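Local structure of uncharacterized protein (Bacteroides ovatus, 4DQA) at residues Asn221-Thr229 with Thr237-Lys245; Leu318-Ile329 with Gly338-Lys346. The protein is of unknown function but probably binds carbohydrate, pairing an N-terminal DUF1735 domain with a concanavalin A-like lectin/glucanase domain. One frame throughout, in Å; residues are numbered along the deposited sequence.

Interaction 1 (Asn221-Thr229 with Thr237-Lys245); sequences NRWYHVALT and TGIYVNGEK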
ATOM      1  N   ASN A 221      -7.035  -4.904  20.570  1.00 14.99           N
ATOM      2  CA  ASN A 221      -8.078  -4.148  19.883  0.50 14.00           C
ATOM      3  C   ASN A 221      -7.520  -2.886  19.229  1.00 16.21           C
ATOM      4  O   ASN A 221      -8.155  -1.828  19.256  1.00 20.15           O
ATOM      5  CB  ASN A 221      -9.218  -3.787  20.850  0.50 15.70           C
ATOM      6  CG  ASN A 221     -10.462  -3.273  20.129  0.50 23.31           C
ATOM      7  OD1 ASN A 221     -10.774  -3.691  19.011  0.50 21.30           O
ATOM      8  ND2 ASN A 221     -11.171  -2.360  20.766  0.50 24.49           N
ATOM      9  N   ARG A 222      -6.320  -3.018  18.657  1.00 14.51           N
ATOM     10  CA  ARG A 222      -5.642  -1.920  17.974  1.00 13.88           C
ATOM     11  C   ARG A 222      -4.860  -2.520  16.813  1.00 15.26           C
ATOM     12  O   ARG A 222      -4.150  -3.519  16.984  1.00 14.54           O
ATOM     13  CB  ARG A 222      -4.701  -1.212  18.950  1.00 17.08           C
ATOM     14  CG  ARG A 222      -3.890  -0.142  18.324  1.00 23.78           C
ATOM     15  CD  ARG A 222      -3.316   0.763  19.340  1.00 30.36           C
ATOM     16  NE  ARG A 222      -2.330   1.623  18.706  1.00 41.03           N
ATOM     17  CZ  ARG A 222      -1.656   2.569  19.333  1.00 48.41           C
ATOM     18  NH1 ARG A 222      -1.883   2.800  20.624  1.00 48.61           N
ATOM     19  NH2 ARG A 222      -0.763   3.280  18.662  1.00 51.35           N
ATOM     20  N   TRP A 223      -4.972  -1.916  15.631  1.00 12.95           N
ATOM     21  CA  TRP A 223      -4.127  -2.329  14.516  1.00 12.77           C
ATOM     22  C   TRP A 223      -2.706  -1.800  14.674  1.00 12.68           C
ATOM     23  O   TRP A 223      -2.504  -0.631  14.976  1.00 15.52           O
ATOM     24  CB  TRP A 223      -4.692  -1.850  13.184  1.00 13.09           C
ATOM     25  CG  TRP A 223      -5.878  -2.639  12.751  1.00 12.56           C
ATOM     26  CD1 TRP A 223      -7.197  -2.279  12.844  1.00 14.16           C
ATOM     27  CD2 TRP A 223      -5.853  -3.956  12.199  1.00 10.77           C
ATOM     28  NE1 TRP A 223      -7.984  -3.305  12.375  1.00 14.19           N
ATOM     29  CE2 TRP A 223      -7.183  -4.346  11.993  1.00 11.71           C
ATOM     30  CE3 TRP A 223      -4.829  -4.845  11.853  1.00 11.75           C
ATOM     31  CZ2 TRP A 223      -7.509  -5.594  11.443  1.00 11.63           C
ATOM     32  CZ3 TRP A 223      -5.156  -6.068  11.311  1.00 12.95           C
ATOM     33  CH2 TRP A 223      -6.491  -6.442  11.126  1.00 12.58           C
ATOM     34  N   TYR A 224      -1.747  -2.694  14.430  1.00 12.21           N
ATOM     35  CA  TYR A 224      -0.334  -2.362  14.338  1.00 12.57           C
ATOM     36  C   TYR A 224       0.252  -2.952  13.079  1.00 12.73           C
ATOM     37  O   TYR A 224      -0.086  -4.086  12.702  1.00 13.71           O
ATOM     38  CB  TYR A 224       0.441  -2.970  15.496  1.00 13.40           C
ATOM     39  CG  TYR A 224       0.152  -2.435  16.871  1.00 11.56           C
ATOM     40  CD1 TYR A 224       0.787  -1.315  17.336  1.00 13.68           C
ATOM     41  CD2 TYR A 224      -0.743  -3.080  17.713  1.00 12.96           C
ATOM     42  CE1 TYR A 224       0.539  -0.838  18.611  1.00 15.08           C
ATOM     43  CE2 TYR A 224      -1.001  -2.630  18.967  1.00 14.51           C
ATOM     44  CZ  TYR A 224      -0.362  -1.512  19.427  1.00 13.58           C
ATOM     45  OH  TYR A 224      -0.610  -1.079  20.723  1.00 15.72           O
ATOM     46  N   HIS A 225       1.170  -2.233  12.449  1.00 12.49           N
ATOM     47  CA  HIS A 225       2.020  -2.866  11.456  1.00 12.36           C
ATOM     48  C   HIS A 225       3.277  -3.356  12.149  1.00 11.95           C
ATOM     49  O   HIS A 225       3.916  -2.577  12.882  1.00 16.41           O
ATOM     50  CB  HIS A 225       2.389  -1.899  10.340  1.00 14.64           C
ATOM     51  CG  HIS A 225       3.114  -2.561   9.222  1.00 14.81           C
ATOM     52  ND1 HIS A 225       4.483  -2.476   9.059  1.00 19.57           N
ATOM     53  CD2 HIS A 225       2.660  -3.341   8.207  1.00 14.50           C
ATOM     54  CE1 HIS A 225       4.837  -3.185   8.000  1.00 17.99           C
ATOM     55  NE2 HIS A 225       3.750  -3.716   7.465  1.00 15.29           N
ATOM     56  N   VAL A 226       3.618  -4.616  11.953  1.00 11.99           N
ATOM     57  CA  VAL A 226       4.792  -5.193  12.593  1.00 13.33           C
ATOM     58  C   VAL A 226       5.695  -5.796  11.536  1.00 16.19           C
ATOM     59  O   VAL A 226       5.232  -6.350  10.547  1.00 14.30           O
ATOM     60  CB  VAL A 226       4.445  -6.230  13.667  1.00 13.70           C
ATOM     61  CG1 VAL A 226       3.543  -5.607  14.764  1.00 15.27           C
ATOM     62  CG2 VAL A 226       3.800  -7.465  13.085  1.00 15.72           C
ATOM     63  N   ALA A 227       7.006  -5.659  11.725  1.00 14.94           N
ATOM     64  CA  ALA A 227       7.977  -6.222  10.783  1.00 14.94           C
ATOM     65  C   ALA A 227       9.254  -6.659  11.483  1.00 17.11           C
ATOM     66  O   ALA A 227       9.689  -6.062  12.480  1.00 19.12           O
ATOM     67  CB  ALA A 227       8.312  -5.230   9.664  1.00 14.71           C
ATOM     68  N   LEU A 228       9.849  -7.722  10.957  1.00 15.65           N
ATOM     69  CA  LEU A 228      11.170  -8.177  11.368  1.00 15.58           C
ATOM     70  C   LEU A 228      12.017  -8.196  10.098  1.00 17.16           C
ATOM     71  O   LEU A 228      11.592  -8.784   9.100  1.00 15.39           O
ATOM     72  CB  LEU A 228      11.060  -9.588  11.911  1.00 16.71           C
ATOM     73  CG  LEU A 228      12.373 -10.363  12.057  1.00 17.21           C
ATOM     74  CD1 LEU A 228      13.262  -9.766  13.140  1.00 18.33           C
ATOM     75  CD2 LEU A 228      12.084 -11.818  12.345  1.00 18.61           C
ATOM     76  N   THR A 229      13.193  -7.583  10.147  1.00 17.34           N
ATOM     77  CA  THR A 229      14.117  -7.604   9.013  1.00 18.59           C
ATOM     78  C   THR A 229      15.461  -8.137   9.468  1.00 21.97           C
ATOM     79  O   THR A 229      15.846  -7.977  10.627  1.00 21.27           O
ATOM     80  CB  THR A 229      14.324  -6.214   8.366  1.00 22.69           C
ATOM     81  OG1 THR A 229      14.988  -5.329   9.276  1.00 22.67           O
ATOM     82  CG2 THR A 229      12.995  -5.609   7.916  1.00 21.19           C
ATOM     83  N   THR A 237      19.635  -6.586  12.338  1.00 20.95           N
ATOM     84  CA  THR A 237      18.239  -7.014  12.371  1.00 20.67           C
ATOM     85  C   THR A 237      17.441  -6.012  13.179  1.00 22.74           C
ATOM     86  O   THR A 237      17.947  -5.390  14.118  1.00 23.00           O
ATOM     87  CB  THR A 237      18.088  -8.462  12.922  1.00 20.30           C
ATOM     88  OG1 THR A 237      16.700  -8.783  13.146  1.00 21.47           O
ATOM     89  CG2 THR A 237      18.825  -8.635  14.229  1.00 23.26           C
ATOM     90  N   GLY A 238      16.183  -5.820  12.782  1.00 21.22           N
ATOM     91  CA  GLY A 238      15.309  -4.905  13.481  1.00 20.37           C
ATOM     92  C   GLY A 238      13.883  -5.421  13.584  1.00 17.27           C
ATOM     93  O   GLY A 238      13.416  -6.183  12.724  1.00 19.26           O
ATOM     94  N   ILE A 239      13.201  -5.004  14.646  1.00 18.38           N
ATOM     95  CA  ILE A 239      11.764  -5.177  14.765  1.00 17.98           C
ATOM     96  C   ILE A 239      11.159  -3.782  14.713  1.00 18.58           C
ATOM     97  O   ILE A 239      11.569  -2.876  15.451  1.00 19.29           O
ATOM     98  CB  ILE A 239      11.386  -5.827  16.108  1.00 17.20           C
ATOM     99  CG1 ILE A 239      11.885  -7.265  16.148  1.00 17.79           C
ATOM    100  CG2 ILE A 239       9.870  -5.788  16.315  1.00 17.13           C
ATOM    101  CD1 ILE A 239      11.726  -7.951  17.481  1.00 23.01           C
ATOM    102  N   TYR A 240      10.177  -3.615  13.827  1.00 18.71           N
ATOM    103  CA  TYR A 240       9.563  -2.340  13.556  1.00 16.30           C
ATOM    104  C   TYR A 240       8.070  -2.400  13.846  1.00 17.31           C
ATOM    105  O   TYR A 240       7.406  -3.375  13.502  1.00 17.39           O
ATOM    106  CB  TYR A 240       9.754  -1.972  12.068  1.00 18.55           C
ATOM    107  CG  TYR A 240      11.186  -1.805  11.627  1.00 19.52           C
ATOM    108  CD1 TYR A 240      11.956  -2.903  11.295  1.00 21.93           C
ATOM    109  CD2 TYR A 240      11.749  -0.551  11.516  1.00 27.02           C
ATOM    110  CE1 TYR A 240      13.269  -2.765  10.890  1.00 26.35           C
ATOM    111  CE2 TYR A 240      13.071  -0.405  11.108  1.00 25.94           C
ATOM    112  CZ  TYR A 240      13.808  -1.523  10.787  1.00 28.39           C
ATOM    113  OH  TYR A 240      15.124  -1.404  10.365  1.00 33.69           O
ATOM    114  N   VAL A 241       7.554  -1.357  14.487  1.00 15.88           N
ATOM    115  CA  VAL A 241       6.138  -1.242  14.782  1.00 15.41           C
ATOM    116  C   VAL A 241       5.691   0.096  14.210  1.00 19.66           C
ATOM    117  O   VAL A 241       6.224   1.134  14.572  1.00 18.41           O
ATOM    118  CB  VAL A 241       5.864  -1.314  16.266  1.00 15.09           C
ATOM    119  CG1 VAL A 241       4.386  -1.126  16.549  1.00 17.22           C
ATOM    120  CG2 VAL A 241       6.343  -2.650  16.832  1.00 17.82           C
ATOM    121  N   ASN A 242       4.711   0.051  13.318  1.00 19.41           N
ATOM    122  CA  ASN A 242       4.172   1.252  12.659  1.00 21.87           C
ATOM    123  C   ASN A 242       5.283   2.051  12.019  1.00 29.78           C
ATOM    124  O   ASN A 242       5.298   3.280  12.056  1.00 32.23           O
ATOM    125  CB  ASN A 242       3.376   2.101  13.636  1.00 20.73           C
ATOM    126  CG  ASN A 242       2.143   1.396  14.130  1.00 18.66           C
ATOM    127  OD1 ASN A 242       1.703   0.379  13.533  1.00 20.32           O
ATOM    128  ND2 ASN A 242       1.575   1.889  15.207  1.00 21.52           N
ATOM    129  N   GLY A 243       6.222   1.321  11.449  1.00 21.74           N
ATOM    130  CA  GLY A 243       7.337   1.937  10.732  1.00 32.29           C
ATOM    131  C   GLY A 243       8.479   2.456  11.599  1.00 37.80           C
ATOM    132  O   GLY A 243       9.476   2.939  11.057  1.00 37.47           O
ATOM    133  N   GLU A 244       8.336   2.384  12.925  1.00 27.99           N
ATOM    134  CA  GLU A 244       9.378   2.825  13.850  0.50 25.33           C
ATOM    135  C   GLU A 244      10.179   1.631  14.370  1.00 25.72           C
ATOM    136  O   GLU A 244       9.616   0.615  14.760  1.00 21.65           O
ATOM    137  CB  GLU A 244       8.780   3.564  15.054  0.50 28.89           C
ATOM    138  CG  GLU A 244       7.973   4.826  14.742  0.50 31.85           C
ATOM    139  CD  GLU A 244       7.371   5.441  15.999  0.50 38.91           C
ATOM    140  OE1 GLU A 244       8.139   5.784  16.928  0.50 45.42           O
ATOM    141  OE2 GLU A 244       6.129   5.574  16.073  0.50 42.32           O
ATOM    142  N   LYS A 245      11.502   1.755  14.407  1.00 26.29           N
ATOM    143  CA  LYS A 245      12.322   0.657  14.908  1.00 21.56           C
ATOM    144  C   LYS A 245      12.194   0.603  16.421  1.00 23.79           C
ATOM    145  O   LYS A 245      12.544   1.564  17.110  1.00 25.14           O
ATOM    146  CB  LYS A 245      13.792   0.834  14.498  1.00 26.22           C
ATOM    147  CG  LYS A 245      14.680  -0.364  14.837  1.00 23.94           C
ATOM    148  CD  LYS A 245      16.057  -0.269  14.153  1.00 30.39           C
ATOM    149  CE  LYS A 245      16.917  -1.480  14.486  1.00 30.61           C
ATOM    150  NZ  LYS A 245      18.281  -1.411  13.882  1.00 36.65           N
TER
HETATM  151  O   HOH W   1      -1.212   1.319  16.197  1.00 20.33           O
HETATM  152  O   HOH W   2       6.402  -1.583  11.019  1.00 21.44           O
HETATM  153  O   HOH W   3      15.245  -2.855   7.668  1.00 34.27           O
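Asn242 and His225 meet at the open end of the hairpin, where the second strand turns into the next, and here a side chain does the work of a backbone. Asn242 OD1 takes the N-H of His225 at 2.9 Å, nearly along the C=O axis. Asn242 N returns a bond to His225 O. Chi1 of -65° keeps the amide beside its own backbone N, where OD1 can meet the His225 N-H; with the Asn242 N bond, both backbone polar atoms of His225 are held. The amide is offset from the Tyr224 ring and crosses it obliquely without stacking, with 16° between planes and Asn242 ND2 3.9 Å from Tyr224 CD1. ND2 donates to a water that accepts from Arg222 NE and donates to Trp223 O. Tyr224 CD1 meets Val241 CG1 at 3.7 Å, and its hydroxyl bonds to Leu219 N.

Strands 223-229 and 237-241 run antiparallel in a sheet of the concanavalin A-like jelly roll. A type I' turn from Val241 to Glu244 leads into the next strand. Val226, Leu228, Ile239 and Val241 share one face and pack on Leu204 and Val206 of strand 203-208. Ala227 and Tyr240 lie on the other face, against Leu298 of helix 295-300.

On that face Thr229 stands across Tyr240 at about a right angle. Its OG1 sits at the ring edge, 3.5 Å from Tyr240 CE1. A water bridges Thr229 OG1 and Tyr240 OH. The hydroxyl of Thr237 points back to the partner strand and donates to Thr229 O at 2.8 Å, because chi1 of 171° places OG1 anti to the backbone N. Thr229 O also accepts from Gly238 N. Thr237 OG1 also bonds to Tyr212 OH, and Leu228 CD1 lies 3.6 Å from Thr237 OG1.

Interaction 2 (Leu318-Ile329 with Gly338-Lys346); sequences LDGSETQEGGVI and GTTNGITIK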
ATOM      1  N   LEU A 318      -5.536 -11.430   2.958  1.00 11.20           N
ATOM      2  CA  LEU A 318      -6.631 -11.830   3.865  1.00 11.61           C
ATOM      3  C   LEU A 318      -7.807 -10.842   3.849  1.00 10.78           C
ATOM      4  O   LEU A 318      -8.370 -10.513   4.886  1.00 12.60           O
ATOM      5  CB  LEU A 318      -6.117 -12.130   5.293  1.00 10.81           C
ATOM      6  CG  LEU A 318      -4.962 -13.100   5.354  1.00 11.35           C
ATOM      7  CD1 LEU A 318      -4.512 -13.292   6.792  1.00 14.27           C
ATOM      8  CD2 LEU A 318      -5.282 -14.436   4.716  1.00 14.09           C
ATOM      9  N   ASP A 319      -8.145 -10.391   2.649  1.00 10.80           N
ATOM     10  CA  ASP A 319      -9.266  -9.505   2.433  1.00 12.27           C
ATOM     11  C   ASP A 319     -10.381 -10.161   1.642  1.00 14.94           C
ATOM     12  O   ASP A 319     -11.327  -9.479   1.238  1.00 14.78           O
ATOM     13  CB  ASP A 319      -8.812  -8.224   1.736  1.00 13.77           C
ATOM     14  CG  ASP A 319      -8.326  -8.471   0.309  1.00 13.74           C
ATOM     15  OD1 ASP A 319      -8.113  -9.643  -0.052  1.00 13.86           O
ATOM     16  OD2 ASP A 319      -8.123  -7.467  -0.424  1.00 16.67           O
ATOM     17  N   GLY A 320     -10.278 -11.471   1.449  1.00 13.01           N
ATOM     18  CA  GLY A 320     -11.258 -12.209   0.663  1.00 14.44           C
ATOM     19  C   GLY A 320     -10.813 -12.470  -0.753  1.00 15.56           C
ATOM     20  O   GLY A 320     -11.453 -13.243  -1.473  1.00 16.75           O
ATOM     21  N   SER A 321      -9.745 -11.819  -1.201  1.00 13.73           N
ATOM     22  CA  SER A 321      -9.311 -12.006  -2.583  1.00 13.14           C
ATOM     23  C   SER A 321      -8.491 -13.278  -2.812  1.00 14.55           C
ATOM     24  O   SER A 321      -8.289 -13.648  -3.975  1.00 15.86           O
ATOM     25  CB  SER A 321      -8.517 -10.789  -3.061  1.00 15.02           C
ATOM     26  OG  SER A 321      -7.304 -10.589  -2.365  1.00 15.13           O
ATOM     27  N   GLU A 322      -8.052 -13.964  -1.762  1.00 13.32           N
ATOM     28  CA  GLU A 322      -7.382 -15.252  -1.954  1.00 13.82           C
ATOM     29  C   GLU A 322      -8.367 -16.385  -2.082  1.00 14.88           C
ATOM     30  O   GLU A 322      -9.393 -16.449  -1.410  1.00 15.36           O
ATOM     31  CB  GLU A 322      -6.402 -15.585  -0.831  1.00 13.46           C
ATOM     32  CG  GLU A 322      -5.084 -14.813  -0.912  1.00 13.85           C
ATOM     33  CD  GLU A 322      -5.016 -13.551  -0.073  1.00 15.27           C
ATOM     34  OE1 GLU A 322      -5.661 -13.468   0.992  1.00 13.97           O
ATOM     35  OE2 GLU A 322      -4.271 -12.655  -0.511  1.00 14.17           O
ATOM     36  N   THR A 323      -8.016 -17.295  -2.963  1.00 13.25           N
ATOM     37  CA  THR A 323      -8.748 -18.524  -3.125  1.00 12.97           C
ATOM     38  C   THR A 323      -8.476 -19.490  -1.997  1.00 13.55           C
ATOM     39  O   THR A 323      -7.324 -19.868  -1.762  1.00 14.42           O
ATOM     40  CB  THR A 323      -8.333 -19.179  -4.445  1.00 14.09           C
ATOM     41  OG1 THR A 323      -8.780 -18.361  -5.534  1.00 20.75           O
ATOM     42  CG2 THR A 323      -8.907 -20.574  -4.581  1.00 16.81           C
ATOM     43  N   GLN A 324      -9.536 -19.909  -1.316  1.00 12.39           N
ATOM     44  CA  GLN A 324      -9.516 -21.018  -0.373  1.00 11.74           C
ATOM     45  C   GLN A 324     -10.387 -22.128  -0.889  1.00 12.75           C
ATOM     46  O   GLN A 324     -11.567 -21.920  -1.190  1.00 13.76           O
ATOM     47  CB  GLN A 324     -10.031 -20.570   1.001  1.00 12.96           C
ATOM     48  CG  GLN A 324      -9.115 -19.561   1.656  1.00 11.88           C
ATOM     49  CD  GLN A 324      -9.482 -19.276   3.107  1.00 12.47           C
ATOM     50  OE1 GLN A 324      -9.401 -20.161   3.966  1.00 13.56           O
ATOM     51  NE2 GLN A 324      -9.818 -18.015   3.387  1.00 11.95           N
ATOM     52  N   GLU A 325      -9.801 -23.324  -1.029  1.00 14.88           N
ATOM     53  CA  GLU A 325     -10.549 -24.516  -1.392  0.75 15.57           C
ATOM     54  C   GLU A 325      -9.748 -25.738  -1.034  1.00 16.37           C
ATOM     55  O   GLU A 325      -8.521 -25.707  -1.069  1.00 16.85           O
ATOM     56  CB  GLU A 325     -10.864 -24.540  -2.869  0.75 20.59           C
ATOM     57  CG  GLU A 325     -11.717 -25.778  -3.281  0.75 26.67           C
ATOM     58  CD  GLU A 325     -13.074 -25.837  -2.554  0.75 37.75           C
ATOM     59  OE1 GLU A 325     -13.170 -26.428  -1.428  0.75 21.11           O
ATOM     60  OE2 GLU A 325     -14.039 -25.265  -3.127  0.75 32.32           O
ATOM     61  N   GLY A 326     -10.437 -26.794  -0.605  1.00 18.83           N
ATOM     62  CA  GLY A 326      -9.800 -28.092  -0.385  1.00 21.17           C
ATOM     63  C   GLY A 326      -8.717 -28.213   0.681  1.00 21.63           C
ATOM     64  O   GLY A 326      -7.899 -29.158   0.646  1.00 24.95           O
ATOM     65  N   GLY A 327      -8.743 -27.314   1.636  1.00 16.18           N
ATOM     66  CA  GLY A 327      -7.747 -27.259   2.695  1.00 12.37           C
ATOM     67  C   GLY A 327      -6.570 -26.344   2.365  1.00 14.50           C
ATOM     68  O   GLY A 327      -5.639 -26.247   3.145  1.00 15.16           O
ATOM     69  N   VAL A 328      -6.620 -25.677   1.218  1.00 14.31           N
ATOM     70  CA  VAL A 328      -5.532 -24.832   0.746  1.00 15.28           C
ATOM     71  C   VAL A 328      -5.972 -23.379   0.735  1.00 16.27           C
ATOM     72  O   VAL A 328      -7.142 -23.074   0.470  1.00 15.53           O
ATOM     73  CB  VAL A 328      -5.138 -25.276  -0.673  1.00 17.17           C
ATOM     74  CG1 VAL A 328      -4.184 -24.320  -1.326  1.00 20.44           C
ATOM     75  CG2 VAL A 328      -4.552 -26.699  -0.615  1.00 19.91           C
ATOM     76  N   ILE A 329      -5.054 -22.475   1.073  1.00 12.60           N
ATOM     77  CA  ILE A 329      -5.244 -21.045   0.819  1.00 11.95           C
ATOM     78  C   ILE A 329      -4.085 -20.614  -0.093  1.00 13.34           C
ATOM     79  O   ILE A 329      -2.890 -20.715   0.281  1.00 13.16           O
ATOM     80  CB  ILE A 329      -5.368 -20.178   2.098  1.00 11.87           C
ATOM     81  CG1 ILE A 329      -5.575 -18.714   1.729  1.00 12.28           C
ATOM     82  CG2 ILE A 329      -4.171 -20.357   3.037  1.00 13.83           C
ATOM     83  CD1 ILE A 329      -5.937 -17.823   2.947  1.00 15.63           C
ATOM     84  N   GLY A 338      -0.758 -22.667   0.692  1.00 14.44           N
ATOM     85  CA  GLY A 338      -0.667 -22.935   2.111  1.00 13.41           C
ATOM     86  C   GLY A 338      -1.776 -23.863   2.577  1.00 15.55           C
ATOM     87  O   GLY A 338      -2.890 -23.807   2.058  1.00 22.04           O
ATOM     88  N   THR A 339      -1.467 -24.743   3.504  1.00 14.74           N
ATOM     89  CA  THR A 339      -2.462 -25.659   4.045  1.00 15.29           C
ATOM     90  C   THR A 339      -3.054 -24.997   5.273  1.00 16.90           C
ATOM     91  O   THR A 339      -2.323 -24.412   6.106  1.00 15.77           O
ATOM     92  CB  THR A 339      -1.824 -27.019   4.415  1.00 16.27           C
ATOM     93  OG1 THR A 339      -1.381 -27.669   3.201  1.00 22.00           O
ATOM     94  CG2 THR A 339      -2.822 -27.955   5.089  1.00 23.26           C
ATOM     95  N   THR A 340      -4.373 -25.036   5.408  1.00 13.03           N
ATOM     96  CA  THR A 340      -5.033 -24.298   6.477  1.00 11.15           C
ATOM     97  C   THR A 340      -6.309 -24.980   6.920  1.00 14.56           C
ATOM     98  O   THR A 340      -6.921 -25.729   6.154  1.00 16.32           O
ATOM     99  CB  THR A 340      -5.357 -22.844   6.021  1.00 12.86           C
ATOM    100  OG1 THR A 340      -5.980 -22.118   7.074  1.00 13.10           O
ATOM    101  CG2 THR A 340      -6.280 -22.849   4.824  1.00 14.19           C
ATOM    102  N   ASN A 341      -6.695 -24.735   8.173  1.00 13.03           N
ATOM    103  CA  ASN A 341      -8.014 -25.116   8.637  1.00 12.20           C
ATOM    104  C   ASN A 341      -9.100 -24.096   8.315  1.00 15.81           C
ATOM    105  O   ASN A 341     -10.270 -24.291   8.660  1.00 18.38           O
ATOM    106  CB  ASN A 341      -8.015 -25.531  10.119  1.00 12.09           C
ATOM    107  CG  ASN A 341      -7.534 -24.459  11.064  1.00 14.72           C
ATOM    108  OD1 ASN A 341      -6.805 -23.546  10.705  1.00 13.00           O
ATOM    109  ND2 ASN A 341      -7.964 -24.578  12.312  1.00 17.38           N
ATOM    110  N   GLY A 342      -8.716 -23.041   7.604  1.00 13.88           N
ATOM    111  CA  GLY A 342      -9.669 -22.101   7.026  1.00 14.48           C
ATOM    112  C   GLY A 342      -9.601 -20.756   7.716  1.00 13.80           C
ATOM    113  O   GLY A 342      -9.786 -20.677   8.916  1.00 15.29           O
ATOM    114  N   ILE A 343      -9.354 -19.720   6.942  1.00 12.25           N
ATOM    115  CA  ILE A 343      -9.236 -18.376   7.478  1.00 11.26           C
ATOM    116  C   ILE A 343     -10.516 -17.628   7.131  1.00 12.42           C
ATOM    117  O   ILE A 343     -10.740 -17.228   5.975  1.00 12.71           O
ATOM    118  CB  ILE A 343      -8.016 -17.654   6.928  1.00 11.48           C
ATOM    119  CG1 ILE A 343      -6.726 -18.445   7.182  1.00 13.16           C
ATOM    120  CG2 ILE A 343      -7.916 -16.268   7.585  1.00 13.40           C
ATOM    121  CD1 ILE A 343      -6.483 -18.905   8.618  1.00 13.92           C
ATOM    122  N   THR A 344     -11.399 -17.458   8.106  1.00 11.16           N
ATOM    123  CA  THR A 344     -12.622 -16.713   7.887  1.00 11.16           C
ATOM    124  C   THR A 344     -12.293 -15.238   7.732  1.00 13.06           C
ATOM    125  O   THR A 344     -11.556 -14.665   8.561  1.00 13.64           O
ATOM    126  CB  THR A 344     -13.573 -16.913   9.039  1.00 13.61           C
ATOM    127  OG1 THR A 344     -13.844 -18.314   9.163  1.00 15.82           O
ATOM    128  CG2 THR A 344     -14.869 -16.161   8.814  1.00 16.17           C
ATOM    129  N   ILE A 345     -12.814 -14.629   6.679  1.00 12.60           N
ATOM    130  CA  ILE A 345     -12.589 -13.214   6.380  1.00 11.01           C
ATOM    131  C   ILE A 345     -13.677 -12.378   7.037  1.00 11.15           C
ATOM    132  O   ILE A 345     -14.872 -12.518   6.752  1.00 13.37           O
ATOM    133  CB  ILE A 345     -12.512 -12.954   4.886  1.00 11.14           C
ATOM    134  CG1 ILE A 345     -11.413 -13.801   4.247  1.00 11.99           C
ATOM    135  CG2 ILE A 345     -12.236 -11.456   4.637  1.00 13.22           C
ATOM    136  CD1 ILE A 345     -10.053 -13.670   4.867  1.00 12.81           C
ATOM    137  N   LYS A 346     -13.267 -11.541   7.987  1.00 12.85           N
ATOM    138  CA  LYS A 346     -14.161 -10.704   8.755  1.00 13.00           C
ATOM    139  C   LYS A 346     -14.233  -9.306   8.157  1.00 12.74           C
ATOM    140  O   LYS A 346     -13.256  -8.832   7.563  1.00 14.81           O
ATOM    141  CB  LYS A 346     -13.680 -10.634  10.223  1.00 13.87           C
ATOM    142  CG  LYS A 346     -13.846 -11.966  10.986  1.00 18.74           C
ATOM    143  CD  LYS A 346     -13.623 -11.803  12.500  1.00 30.54           C
ATOM    144  CE  LYS A 346     -14.313 -12.891  13.332  1.00 29.32           C
ATOM    145  NZ  LYS A 346     -13.983 -12.658  14.779  1.00 37.16           N
TER
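Gln324 reaches across to Ile343 and binds its backbone with both ends of the amide. Gln324 OE1 accepts from Ile343 N at 3.0 Å, in the carbonyl plane and on a lone pair. Gln324 NE2 donates to Ile343 O at 2.9 Å, and that oxygen lies close to the amide plane. Both bonds are nearly straight, each 169° at the hydrogen. The pair fixes the rotation of the amide.

The close packing lies inward of this amide. The side chains of Ile329 and Thr340 cross at a slant, with Ile329 CG2 3.7 Å from Thr340 CG2. Chi1 of Thr340 is -179°, which puts OG1 opposite its own backbone N, where it accepts from Gly342 N in an ST turn; it also bonds to Tyr149 O. Ile329, Thr340 and Ile343 all rest on Ile150 of strand 150-152. Leu318 and Ile343 touch more loosely, Leu318 CD2 to Ile343 CG2 at 4.3 Å, and both meet Phe145.

The outer side is more open. Val328 and Thr339 share an exposed face, while Gly327 is partly exposed. At the far end Ile345 is partly exposed too, yet it lies close along the backbone of 318-320, with Ile345 CD1 3.6 Å from Leu318 O and Ile345 CG2 3.7 Å from Gly320 N. Asp319 OD1 accepts the Ser321 N-H in an Asx turn, and the Ser321 hydroxyl as well.

Backbone bonds join Gly327 O to Thr340 N and pair Ile329 with Gly338. Together with the type I' turn from Glu325 to Val328, they make the antiparallel meander of 324-325, 328-330 and 337-340, at one edge of a five-stranded sheet.

Overall arrangement
Interaction 1 comes first along the chain and closes before interaction 2 opens. Their centres are about 24 Å apart and their nearest atoms about 8 Å, so they do not touch. Both reach the same eight-stranded antiparallel sheet. Interaction 1 lies in it through strands 223-231 and 236-241. Interaction 2 reaches it through strand 345-347, which pairs with strand 141-146. From there strands 282-289 and 163-171 lead across to 223-231. The hairpin strands of interaction 2 belong to a second, five-stranded sheet. Thus interaction 1 is a buried piece of the lectin-like domain, whereas interaction 2 is a partly buried hairpin and loop joining that sheet to strand 345-347 of the large one.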